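Local coordinates for uncharacterized protein (PDB 4FS7) that is of unknown function but forms an elongated leucine-rich repeat solenoid, probably extracellular and involved in protein binding, at residues K188-P193 and Y202-C207; I122-M127 and E134-C139. All coordinates share one frame; numbering follows the deposited sequence. Where two conformers were deposited one is given.

Interaction 1 of 2, residues K188-P193 and Y202-C207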
ATOM      1  N   LYS A 188      -3.017 -13.075  -0.680  1.00 11.24           N
ATOM      2  CA  LYS A 188      -1.830 -13.743  -0.113  1.00 11.39           C
ATOM      3  C   LYS A 188      -0.585 -13.614  -0.960  1.00 10.64           C
ATOM      4  O   LYS A 188       0.529 -13.707  -0.444  1.00 11.07           O
ATOM      5  CB  LYS A 188      -2.149 -15.214   0.146  1.00 15.14           C
ATOM      6  CG  LYS A 188      -1.114 -16.007   0.895  1.00 20.43           C
ATOM      7  CD  LYS A 188      -1.546 -17.455   1.160  1.00 28.05           C
ATOM      8  CE  LYS A 188      -3.021 -17.665   1.433  1.00 36.11           C
ATOM      9  NZ  LYS A 188      -3.516 -17.097   2.741  1.00 39.57           N
ATOM     10  N   SER A 189      -0.784 -13.440  -2.267  1.00 11.14           N
ATOM     11  CA  SER A 189       0.299 -13.421  -3.224  1.00 11.00           C
ATOM     12  C   SER A 189      -0.001 -12.440  -4.350  1.00 11.44           C
ATOM     13  O   SER A 189      -1.162 -12.209  -4.675  1.00 12.94           O
ATOM     14  CB  SER A 189       0.434 -14.802  -3.864  1.00 13.13           C
ATOM     15  OG  SER A 189       0.437 -15.858  -2.920  1.00 12.67           O
ATOM     16  N   ILE A 190       1.046 -11.962  -4.991  1.00 10.65           N
ATOM     17  CA  ILE A 190       0.900 -11.247  -6.243  1.00 11.70           C
ATOM     18  C   ILE A 190       2.161 -11.421  -7.048  1.00 11.52           C
ATOM     19  O   ILE A 190       3.281 -11.352  -6.510  1.00 12.88           O
ATOM     20  CB  ILE A 190       0.555  -9.739  -6.038  1.00 13.01           C
ATOM     21  CG1 ILE A 190       0.108  -9.103  -7.357  1.00 14.56           C
ATOM     22  CG2 ILE A 190       1.661  -8.998  -5.365  1.00 13.56           C
ATOM     23  CD1 ILE A 190      -0.534  -7.742  -7.196  1.00 16.08           C
ATOM     24  N   LYS A 191       1.993 -11.617  -8.351  1.00 11.15           N
ATOM     25  CA  LYS A 191       3.079 -11.604  -9.318  1.00 11.61           C
ATOM     26  C   LYS A 191       3.207 -10.212  -9.898  1.00 11.04           C
ATOM     27  O   LYS A 191       2.324  -9.733 -10.582  1.00 13.02           O
ATOM     28  CB  LYS A 191       2.826 -12.646 -10.406  1.00 13.25           C
ATOM     29  CG  LYS A 191       3.938 -12.718 -11.439  1.00 16.71           C
ATOM     30  CD  LYS A 191       3.771 -13.875 -12.420  1.00 21.55           C
ATOM     31  CE  LYS A 191       4.932 -13.925 -13.447  1.00 30.16           C
ATOM     32  NZ  LYS A 191       6.291 -13.833 -12.774  1.00 39.03           N
ATOM     33  N   LEU A 192       4.315  -9.553  -9.626  1.00 11.23           N
ATOM     34  CA  LEU A 192       4.516  -8.209 -10.078  1.00 10.90           C
ATOM     35  C   LEU A 192       4.891  -8.207 -11.553  1.00 11.86           C
ATOM     36  O   LEU A 192       5.558  -9.123 -12.030  1.00 13.23           O
ATOM     37  CB  LEU A 192       5.589  -7.528  -9.225  1.00 11.74           C
ATOM     38  CG  LEU A 192       5.206  -7.295  -7.758  1.00 11.39           C
ATOM     39  CD1 LEU A 192       6.407  -6.703  -7.005  1.00 13.28           C
ATOM     40  CD2 LEU A 192       3.998  -6.342  -7.628  1.00 13.22           C
ATOM     41  N   PRO A 193       4.511  -7.139 -12.298  1.00 12.44           N
ATOM     42  CA  PRO A 193       4.961  -7.016 -13.681  1.00 12.55           C
ATOM     43  C   PRO A 193       6.470  -7.160 -13.749  1.00 13.28           C
ATOM     44  O   PRO A 193       7.188  -6.634 -12.901  1.00 12.47           O
ATOM     45  CB  PRO A 193       4.492  -5.605 -14.051  1.00 12.36           C
ATOM     46  CG  PRO A 193       3.270  -5.420 -13.253  1.00 13.72           C
ATOM     47  CD  PRO A 193       3.582  -6.075 -11.937  1.00 12.83           C
ATOM     48  N   TYR A 202       1.227   3.528  -0.107  1.00  8.90           N
ATOM     49  CA  TYR A 202       0.080   2.791   0.354  1.00  9.29           C
ATOM     50  C   TYR A 202      -0.344   1.661  -0.565  1.00  8.74           C
ATOM     51  O   TYR A 202      -1.395   1.097  -0.310  1.00  9.71           O
ATOM     52  CB  TYR A 202      -1.110   3.743   0.581  1.00 10.66           C
ATOM     53  CG  TYR A 202      -0.849   4.765   1.650  1.00 10.99           C
ATOM     54  CD1 TYR A 202      -0.964   4.456   3.001  1.00 11.37           C
ATOM     55  CD2 TYR A 202      -0.480   6.019   1.304  1.00 12.13           C
ATOM     56  CE1 TYR A 202      -0.716   5.432   3.980  1.00 12.06           C
ATOM     57  CE2 TYR A 202      -0.200   7.005   2.281  1.00 14.77           C
ATOM     58  CZ  TYR A 202      -0.304   6.681   3.607  1.00 12.16           C
ATOM     59  OH  TYR A 202      -0.050   7.648   4.558  1.00 14.77           O
ATOM     60  N   CYS A 203       0.469   1.256  -1.536  1.00  8.76           N
ATOM     61  CA  CYS A 203      -0.043   0.335  -2.566  1.00  9.10           C
ATOM     62  C   CYS A 203      -0.656  -0.946  -1.989  1.00  9.28           C
ATOM     63  O   CYS A 203      -1.715  -1.381  -2.447  1.00 10.45           O
ATOM     64  CB  CYS A 203       1.066   0.040  -3.565  1.00  9.69           C
ATOM     65  SG  CYS A 203       0.542  -0.846  -5.008  1.00 12.70           S
ATOM     66  N   PHE A 204       0.057  -1.560  -1.027  1.00  8.76           N
ATOM     67  CA  PHE A 204      -0.368  -2.809  -0.420  1.00  8.87           C
ATOM     68  C   PHE A 204      -0.643  -2.623   1.069  1.00  9.12           C
ATOM     69  O   PHE A 204      -0.726  -3.601   1.805  1.00 10.02           O
ATOM     70  CB  PHE A 204       0.639  -3.940  -0.643  1.00  9.69           C
ATOM     71  CG  PHE A 204       0.887  -4.239  -2.078  1.00  9.00           C
ATOM     72  CD1 PHE A 204      -0.011  -5.052  -2.789  1.00 10.82           C
ATOM     73  CD2 PHE A 204       1.969  -3.715  -2.744  1.00 10.22           C
ATOM     74  CE1 PHE A 204       0.169  -5.340  -4.098  1.00 10.74           C
ATOM     75  CE2 PHE A 204       2.162  -4.025  -4.093  1.00 12.40           C
ATOM     76  CZ  PHE A 204       1.273  -4.866  -4.737  1.00 12.11           C
ATOM     77  N   ALA A 205      -0.899  -1.385   1.512  1.00  9.61           N
ATOM     78  CA  ALA A 205      -1.198  -1.173   2.926  1.00  9.50           C
ATOM     79  C   ALA A 205      -2.412  -1.950   3.368  1.00 10.60           C
ATOM     80  O   ALA A 205      -3.413  -1.940   2.677  1.00 12.18           O
ATOM     81  CB  ALA A 205      -1.344   0.311   3.219  1.00 10.75           C
ATOM     82  N   GLU A 206      -2.304  -2.644   4.505  1.00  9.54           N
ATOM     83  CA  GLU A 206      -3.407  -3.399   5.078  0.50 10.35           C
ATOM     84  C   GLU A 206      -3.729  -4.662   4.288  1.00  9.79           C
ATOM     85  O   GLU A 206      -4.758  -5.249   4.524  1.00 12.12           O
ATOM     86  CB  GLU A 206      -4.656  -2.522   5.311  0.50 10.66           C
ATOM     87  CG  GLU A 206      -4.417  -1.364   6.281  0.50 13.33           C
ATOM     88  CD  GLU A 206      -5.697  -0.623   6.693  0.50 14.42           C
ATOM     89  OE1 GLU A 206      -6.797  -0.846   6.111  0.50 16.28           O
ATOM     90  OE2 GLU A 206      -5.598   0.215   7.623  0.50 15.11           O
ATOM     91  N   CYS A 207      -2.833  -5.080   3.403  1.00 10.05           N
ATOM     92  CA  CYS A 207      -2.963  -6.421   2.799  1.00 10.80           C
ATOM     93  C   CYS A 207      -2.347  -7.398   3.805  1.00 10.27           C
ATOM     94  O   CYS A 207      -1.231  -7.887   3.656  1.00 10.48           O
ATOM     95  CB  CYS A 207      -2.249  -6.493   1.476  1.00 10.80           C
ATOM     96  SG  CYS A 207      -3.090  -5.513   0.188  1.00 11.52           S
TER

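Interaction 2 of 2, residues I122-M127 and E134-C139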
ATOM      1  N   ILE A 122     -16.144 -10.074 -12.474  1.00 14.38           N
ATOM      2  CA  ILE A 122     -16.244  -9.284 -13.694  1.00 15.38           C
ATOM      3  C   ILE A 122     -15.231  -9.786 -14.685  1.00 14.73           C
ATOM      4  O   ILE A 122     -14.154 -10.244 -14.294  1.00 16.07           O
ATOM      5  CB  ILE A 122     -16.075  -7.751 -13.410  1.00 17.49           C
ATOM      6  CG1 ILE A 122     -16.714  -6.920 -14.540  1.00 22.41           C
ATOM      7  CG2 ILE A 122     -14.655  -7.401 -13.210  1.00 20.47           C
ATOM      8  CD1 ILE A 122     -17.273  -5.606 -14.153  1.00 27.07           C
ATOM      9  N   LEU A 123     -15.590  -9.700 -15.960  1.00 13.36           N
ATOM     10  CA  LEU A 123     -14.685  -9.971 -17.044  1.00 13.25           C
ATOM     11  C   LEU A 123     -14.456  -8.685 -17.839  1.00 12.67           C
ATOM     12  O   LEU A 123     -15.381  -8.090 -18.402  1.00 16.11           O
ATOM     13  CB  LEU A 123     -15.245 -11.065 -17.950  1.00 14.95           C
ATOM     14  CG  LEU A 123     -15.397 -12.427 -17.280  1.00 18.50           C
ATOM     15  CD1 LEU A 123     -16.101 -13.431 -18.184  1.00 22.78           C
ATOM     16  CD2 LEU A 123     -14.034 -12.996 -16.797  1.00 21.48           C
ATOM     17  N   LEU A 124     -13.236  -8.245 -17.907  1.00 11.88           N
ATOM     18  CA  LEU A 124     -12.893  -7.016 -18.594  1.00 12.29           C
ATOM     19  C   LEU A 124     -12.708  -7.274 -20.090  1.00 13.51           C
ATOM     20  O   LEU A 124     -12.232  -8.334 -20.490  1.00 14.46           O
ATOM     21  CB  LEU A 124     -11.614  -6.406 -18.024  1.00 13.51           C
ATOM     22  CG  LEU A 124     -11.694  -6.039 -16.551  1.00 14.54           C
ATOM     23  CD1 LEU A 124     -10.305  -5.616 -16.031  1.00 15.81           C
ATOM     24  CD2 LEU A 124     -12.747  -4.963 -16.303  1.00 18.24           C
ATOM     25  N   PRO A 125     -13.103  -6.306 -20.932  1.00 13.38           N
ATOM     26  CA  PRO A 125     -12.887  -6.439 -22.379  1.00 13.99           C
ATOM     27  C   PRO A 125     -11.430  -6.597 -22.722  1.00 13.20           C
ATOM     28  O   PRO A 125     -10.592  -5.888 -22.173  1.00 14.01           O
ATOM     29  CB  PRO A 125     -13.393  -5.104 -22.947  1.00 15.73           C
ATOM     30  CG  PRO A 125     -14.170  -4.486 -21.898  1.00 14.32           C
ATOM     31  CD  PRO A 125     -13.751  -5.029 -20.603  1.00 12.98           C
ATOM     32  N   LEU A 126     -11.125  -7.511 -23.642  1.00 14.22           N
ATOM     33  CA  LEU A 126      -9.733  -7.752 -23.981  1.00 14.68           C
ATOM     34  C   LEU A 126      -9.028  -6.550 -24.543  1.00 14.24           C
ATOM     35  O   LEU A 126      -7.801  -6.490 -24.439  1.00 17.28           O
ATOM     36  CB  LEU A 126      -9.564  -8.997 -24.867  1.00 17.10           C
ATOM     37  CG  LEU A 126      -9.672 -10.299 -24.072  1.00 21.35           C
ATOM     38  CD1 LEU A 126      -9.647 -11.504 -24.980  1.00 26.82           C
ATOM     39  CD2 LEU A 126      -8.522 -10.408 -23.069  1.00 28.76           C
HETATM   40  N   MSE A 127      -9.757  -5.614 -25.163  1.00 14.50           N
HETATM   41  CA  MSE A 127      -9.149  -4.425 -25.762  1.00 13.98           C
HETATM   42  C   MSE A 127      -9.201  -3.212 -24.814  1.00 13.43           C
HETATM   43  O   MSE A 127      -8.979  -2.090 -25.217  1.00 14.75           O
HETATM   44  CB  MSE A 127      -9.776  -4.129 -27.115  1.00 15.91           C
HETATM   45  CG  MSE A 127      -9.642  -5.294 -28.139  1.00 18.05           C
HETATM   46 SE   MSE A 127      -7.886  -6.059 -28.386  0.75 16.59          SE
HETATM   47  CE  MSE A 127      -7.309  -4.338 -28.747  1.00 16.93           C
ATOM     48  N   GLU A 134     -10.218   4.562  -8.234  1.00 11.28           N
ATOM     49  CA  GLU A 134     -11.250   3.969  -7.419  1.00 10.94           C
ATOM     50  C   GLU A 134     -12.283   3.191  -8.239  1.00 11.57           C
ATOM     51  O   GLU A 134     -13.400   2.990  -7.817  1.00 12.29           O
ATOM     52  CB  GLU A 134     -11.915   4.997  -6.520  1.00 12.29           C
ATOM     53  CG  GLU A 134     -10.925   5.563  -5.500  1.00 13.53           C
ATOM     54  CD  GLU A 134     -11.440   6.729  -4.707  1.00 23.01           C
ATOM     55  OE1 GLU A 134     -12.636   6.959  -4.617  1.00 28.40           O
ATOM     56  OE2 GLU A 134     -10.592   7.433  -4.100  1.00 31.49           O
ATOM     57  N   ALA A 135     -11.898   2.717  -9.423  1.00 10.85           N
ATOM     58  CA  ALA A 135     -12.890   2.131 -10.341  1.00 10.94           C
ATOM     59  C   ALA A 135     -13.639   0.946  -9.764  1.00 10.99           C
ATOM     60  O   ALA A 135     -14.813   0.747 -10.064  1.00 12.06           O
ATOM     61  CB  ALA A 135     -12.196   1.744 -11.661  1.00 12.90           C
ATOM     62  N   PHE A 136     -12.927   0.105  -8.999  1.00 10.63           N
ATOM     63  CA  PHE A 136     -13.492  -1.119  -8.444  1.00 11.60           C
ATOM     64  C   PHE A 136     -13.410  -1.141  -6.905  1.00 11.80           C
ATOM     65  O   PHE A 136     -13.459  -2.204  -6.306  1.00 12.84           O
ATOM     66  CB  PHE A 136     -12.825  -2.365  -9.025  1.00 11.91           C
ATOM     67  CG  PHE A 136     -13.039  -2.522 -10.507  1.00 12.04           C
ATOM     68  CD1 PHE A 136     -14.265  -2.974 -11.001  1.00 12.83           C
ATOM     69  CD2 PHE A 136     -12.069  -2.142 -11.436  1.00 13.90           C
ATOM     70  CE1 PHE A 136     -14.461  -3.114 -12.340  1.00 15.00           C
ATOM     71  CE2 PHE A 136     -12.307  -2.289 -12.794  1.00 15.20           C
ATOM     72  CZ  PHE A 136     -13.510  -2.761 -13.217  1.00 15.80           C
ATOM     73  N   LYS A 137     -13.336   0.037  -6.292  1.00 11.97           N
ATOM     74  CA  LYS A 137     -13.122   0.112  -4.852  1.00 11.79           C
ATOM     75  C   LYS A 137     -14.272  -0.562  -4.106  1.00 12.43           C
ATOM     76  O   LYS A 137     -15.457  -0.202  -4.259  1.00 15.64           O
ATOM     77  CB  LYS A 137     -12.936   1.561  -4.429  1.00 13.17           C
ATOM     78  CG  LYS A 137     -12.727   1.746  -2.936  1.00 16.44           C
ATOM     79  CD  LYS A 137     -12.355   3.179  -2.583  1.00 19.83           C
ATOM     80  CE  LYS A 137     -11.928   3.299  -1.132  1.00 24.13           C
ATOM     81  NZ  LYS A 137     -11.373   4.662  -0.833  1.00 31.09           N
ATOM     82  N   GLY A 138     -13.967  -1.574  -3.317  1.00 13.58           N
ATOM     83  CA  GLY A 138     -14.987  -2.268  -2.538  1.00 13.99           C
ATOM     84  C   GLY A 138     -15.663  -3.416  -3.229  1.00 14.62           C
ATOM     85  O   GLY A 138     -16.452  -4.109  -2.611  1.00 18.46           O
ATOM     86  N   CYS A 139     -15.359  -3.673  -4.480  1.00 13.16           N
ATOM     87  CA  CYS A 139     -15.979  -4.820  -5.151  1.00 14.02           C
ATOM     88  C   CYS A 139     -15.558  -6.123  -4.512  1.00 14.30           C
ATOM     89  O   CYS A 139     -14.481  -6.225  -3.954  1.00 17.39           O
ATOM     90  CB  CYS A 139     -15.599  -4.834  -6.619  1.00 14.35           C
ATOM     91  SG  CYS A 139     -16.424  -3.565  -7.621  1.00 15.82           S
TER

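Interaction 1 of 2, residues K188-P193 and Y202-C207
I190 and L192 both project onto the outer end of the F204 ring, a purely apolar contact inside a leucine-rich repeat solenoid of the BspA type. Neither segment is a regular helix or strand, and their backbones stay well apart: the closest CA atoms, those of I190 and F204, are 10.3 Å from each other, so the side chains alone bridge the space. Only about 100 Å² is buried in total, with F204 giving the largest share.

The I190 side chain can be followed outward. CB stands back, 4.8 Å from F204 CE1, and CG1 makes no close approach to the ring. The branching at CB then brings two methyls forward. CG2 comes within 4.1 Å of F204 CE1, while CG1 turns anti to the backbone N (chi1 -167°) and the extended second torsion carries CD1 on to the same ring atom at 4.0 Å. CD1 lies near the ring plane, at its edge, and both methyls also sit close to CZ.

L192 starts from a CB that does not face the ring, yet its CD2 methyl reaches F204 CZ at 4.2 Å, approaching the plane at an oblique angle.

F204 is carried by two overlapping turns, type I from Y202 to A205 and type II from F204 to C207, the latter closed by a 3.0 Å bond from C207 N to F204 O. Further apolar neighbours touch the three residues: M213 meets both I190 and L192, whereas L176 of strand 175-176 meets L192 and F204. One face of the phenyl ring also bears the sulfur of the preceding residue, C203 SG, which sits 3.7 Å above the plane and is displaced toward the rim.

Interaction 2 of 2, residues I122-M127 and E134-C139
L124 CD2 meets F136 CZ at 3.9 Å, the tightest point of a contact that buries about 101 Å² in all. The methyl approaches the ring obliquely, brought there by a CG anti to the carbonyl carbon (chi1 -61°), and the leucine and phenylalanine side chains run antiparallel alongside each other. I122 stands slightly farther off: it crosses the phenylalanine at about a right angle, its CD1 at the ring edge 4.2 Å from F136 CE1, and it is buried among F113, F141 and I144. In the leucine-rich repeat solenoid this ring belongs to an interior row of aromatics, for F136 also meets F113 and F158 with planes only about 5° apart, while F141 meets it at a steep 60°. I144 also touches L124, and I131 touches L124 and F136. Solvent comes nearest at L124, which is partly exposed, whereas I122 and F136 are buried. Away from the contact, the type I turn from E134 to K137 is closed by a weak bond, K137 N to E134 O at 3.3 Å; both end residues are partly exposed, and K137 NZ forms a salt bridge with E156.

Overall arrangement
Interactions 1 and 2 follow one another along the chain, both segments of interaction 2 preceding those of interaction 1. Their centres lie about 17 Å apart and their nearest atoms about 10 Å, so the two do not meet directly. The same arrangement recurs in both: an isoleucine and the leucine two residues later meet a phenylalanine that starts a type II turn, every member being displaced by 68 positions. Strands 175-176, 198-199, 221-222, 243-244 and 266-267 recur every 22 or 23 residues, so that displacement matches about three repeats. Interaction 1 lies about 7 Å from the centre of the chain, interaction 2 about 19 Å, both measured from their own centres.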